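Protocadherin-19 isoform 1 (Danio rerio, PDB 5CO1) mediates calcium-dependent homophilic cell adhesion, robustly only in complex with the classical cadherin cdh2, and is essential for early neurulation in the anterior neural plate. Local coordinates at residues Pro2-Glu6 and Val82-Asp86. Residues are numbered along the deposited sequence; the frame is centred on the assembly and turned at random.
Sequences PVFDE and VQAKD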
ATOM      1  N   PRO A   2      -4.455  -1.070 -40.541  1.00 73.48           N
ATOM      2  CA  PRO A   2      -3.391  -1.133 -39.554  1.00 69.20           C
ATOM      3  C   PRO A   2      -3.341  -2.453 -38.798  1.00 60.30           C
ATOM      4  O   PRO A   2      -4.290  -3.232 -38.833  1.00 52.74           O
ATOM      5  CB  PRO A   2      -3.733   0.011 -38.594  1.00 74.79           C
ATOM      6  CG  PRO A   2      -5.181   0.291 -38.813  1.00 75.10           C
ATOM      7  CD  PRO A   2      -5.389   0.033 -40.266  1.00 75.35           C
ATOM      8  N   VAL A   3      -2.185  -2.723 -38.203  1.00 57.22           N
ATOM      9  CA  VAL A   3      -1.945  -3.929 -37.425  1.00 52.55           C
ATOM     10  C   VAL A   3      -0.931  -3.517 -36.381  1.00 51.82           C
ATOM     11  O   VAL A   3       0.110  -3.022 -36.750  1.00 60.71           O
ATOM     12  CB  VAL A   3      -1.290  -5.031 -38.266  1.00 52.69           C
ATOM     13  CG1 VAL A   3      -1.081  -6.276 -37.439  1.00 53.77           C
ATOM     14  CG2 VAL A   3      -2.113  -5.355 -39.502  1.00 57.04           C
ATOM     15  N   PHE A   4      -1.258  -3.661 -35.096  1.00 47.66           N
ATOM     16  CA  PHE A   4      -0.329  -3.391 -34.011  1.00 46.96           C
ATOM     17  C   PHE A   4       0.822  -4.402 -34.032  1.00 51.56           C
ATOM     18  O   PHE A   4       0.629  -5.567 -34.388  1.00 52.23           O
ATOM     19  CB  PHE A   4      -1.045  -3.426 -32.651  1.00 48.11           C
ATOM     20  CG  PHE A   4      -1.891  -2.215 -32.378  1.00 49.87           C
ATOM     21  CD1 PHE A   4      -1.312  -1.022 -31.953  1.00 49.38           C
ATOM     22  CD2 PHE A   4      -3.264  -2.241 -32.611  1.00 57.09           C
ATOM     23  CE1 PHE A   4      -2.079   0.125 -31.771  1.00 49.71           C
ATOM     24  CE2 PHE A   4      -4.043  -1.099 -32.414  1.00 57.65           C
ATOM     25  CZ  PHE A   4      -3.454   0.076 -31.966  1.00 55.13           C
ATOM     26  N   ASP A   5       2.032  -3.940 -33.699  1.00 51.28           N
ATOM     27  CA  ASP A   5       3.222  -4.783 -33.809  1.00 51.12           C
ATOM     28  C   ASP A   5       2.990  -6.037 -33.007  1.00 48.12           C
ATOM     29  O   ASP A   5       3.270  -7.132 -33.456  1.00 56.12           O
ATOM     30  CB  ASP A   5       4.504  -4.061 -33.333  1.00 58.09           C
ATOM     31  CG  ASP A   5       4.951  -2.896 -34.277  1.00 64.90           C
ATOM     32  OD1 ASP A   5       4.696  -2.958 -35.489  1.00 83.90           O
ATOM     33  OD2 ASP A   5       5.598  -1.922 -33.816  1.00 74.08           O
ATOM     34  N   GLU A   6       2.443  -5.876 -31.819  1.00 51.40           N
ATOM     35  CA  GLU A   6       2.078  -7.011 -30.990  1.00 53.11           C
ATOM     36  C   GLU A   6       0.597  -6.907 -30.715  1.00 50.33           C
ATOM     37  O   GLU A   6       0.043  -5.819 -30.780  1.00 52.93           O
ATOM     38  CB  GLU A   6       2.872  -6.986 -29.680  1.00 56.61           C
ATOM     39  CG  GLU A   6       4.342  -7.367 -29.831  1.00 65.99           C
ATOM     40  CD  GLU A   6       4.534  -8.792 -30.346  1.00 79.39           C
ATOM     41  OE1 GLU A   6       4.603  -8.962 -31.578  1.00 95.86           O
ATOM     42  OE2 GLU A   6       4.555  -9.752 -29.536  1.00 90.30           O
ATOM     43  N   VAL A  82      -6.868  -0.814 -26.963  1.00 53.07           N
ATOM     44  CA  VAL A  82      -6.523   0.265 -27.843  1.00 54.24           C
ATOM     45  C   VAL A  82      -6.891  -0.118 -29.265  1.00 53.53           C
ATOM     46  O   VAL A  82      -6.662  -1.247 -29.683  1.00 53.20           O
ATOM     47  CB  VAL A  82      -5.031   0.579 -27.728  1.00 54.35           C
ATOM     48  CG1 VAL A  82      -4.726   1.904 -28.406  1.00 63.37           C
ATOM     49  CG2 VAL A  82      -4.627   0.671 -26.270  1.00 55.08           C
ATOM     50  N   GLN A  83      -7.479   0.807 -30.008  1.00 53.44           N
ATOM     51  CA  GLN A  83      -7.611   0.596 -31.446  1.00 57.86           C
ATOM     52  C   GLN A  83      -6.922   1.626 -32.346  1.00 58.94           C
ATOM     53  O   GLN A  83      -6.543   2.734 -31.922  1.00 58.41           O
ATOM     54  CB  GLN A  83      -9.071   0.462 -31.837  1.00 67.20           C
ATOM     55  CG  GLN A  83      -9.889   1.746 -31.760  1.00 73.57           C
ATOM     56  CD  GLN A  83     -11.186   1.640 -32.547  1.00 76.77           C
ATOM     57  OE1 GLN A  83     -11.945   0.669 -32.396  1.00 77.14           O
ATOM     58  NE2 GLN A  83     -11.405   2.587 -33.452  1.00 76.25           N
ATOM     59  N   ALA A  84      -6.778   1.226 -33.603  1.00 58.84           N
ATOM     60  CA  ALA A  84      -6.270   2.084 -34.664  1.00 60.68           C
ATOM     61  C   ALA A  84      -7.153   1.985 -35.904  1.00 59.37           C
ATOM     62  O   ALA A  84      -7.459   0.896 -36.387  1.00 57.43           O
ATOM     63  CB  ALA A  84      -4.861   1.680 -35.013  1.00 62.19           C
ATOM     64  N   LYS A  85      -7.593   3.134 -36.385  1.00 69.19           N
ATOM     65  CA  LYS A  85      -8.591   3.210 -37.443  1.00 75.26           C
ATOM     66  C   LYS A  85      -8.172   4.361 -38.331  1.00 85.37           C
ATOM     67  O   LYS A  85      -7.944   5.474 -37.839  1.00 78.73           O
ATOM     68  CB  LYS A  85      -9.960   3.487 -36.836  1.00 74.63           C
ATOM     69  CG  LYS A  85     -11.116   3.311 -37.796  1.00 90.79           C
ATOM     70  CD  LYS A  85     -12.429   3.757 -37.164  1.00 98.20           C
ATOM     71  CE  LYS A  85     -13.609   3.551 -38.104  1.00106.83           C
ATOM     72  NZ  LYS A  85     -13.454   4.325 -39.368  1.00116.14           N
ATOM     73  N   ASP A  86      -7.963   4.085 -39.615  1.00106.37           N
ATOM     74  CA  ASP A  86      -7.804   5.180 -40.576  1.00132.12           C
ATOM     75  C   ASP A  86      -9.119   5.934 -40.734  1.00136.21           C
ATOM     76  O   ASP A  86     -10.208   5.354 -40.623  1.00129.27           O
ATOM     77  CB  ASP A  86      -7.241   4.724 -41.941  1.00136.06           C
ATOM     78  CG  ASP A  86      -7.785   3.378 -42.397  1.00142.52           C
ATOM     79  OD1 ASP A  86      -8.116   2.517 -41.524  1.00156.66           O
ATOM     80  OD2 ASP A  86      -7.804   3.149 -43.632  1.00150.30           O
TER
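Phe4 reaches segment 82-86 of strand 77-86 with the far end of its ring. Its CZ lies 3.7 Å from Ala84 CB, the shortest distance between two side chains in the contact, and 4.2 Å from Val82 CG1. Between these two methyls the ring edge meets the backbone: Gln83 C sits in the ring plane, 3.8 Å from CZ, whereas Ala84 CB and Val82 O come in obliquely. With CG anti to the carbonyl carbon (chi1 -75°), the ring extends toward the strand. Pro2 covers the other side of the Ala84 methyl group. Its CG is 4.1 Å from that CB and 3.4 Å from Ala84 O, so the pyrrolidine rests on both methyl and carbonyl; Asp86 OD1 approaches Pro2 CD at 3.9 Å, but Asp86 is poorly ordered. No hydrogen bond links the segments, and the closest CA pair, Pro2 and Ala84, is 6.5 Å apart: an apolar contact, not strand pairing. Segment 2-6 instead runs beside Asn27 and Ala28, its backbone hydrogen-bonded to them through Asp5 and Val3, and turns Pro2 and Phe4 inward, consistent with packing between the two layers of the cadherin beta sandwich. Strand 77-86 lies between 39-46 and 94-103, where Phe4 also touches Cys96.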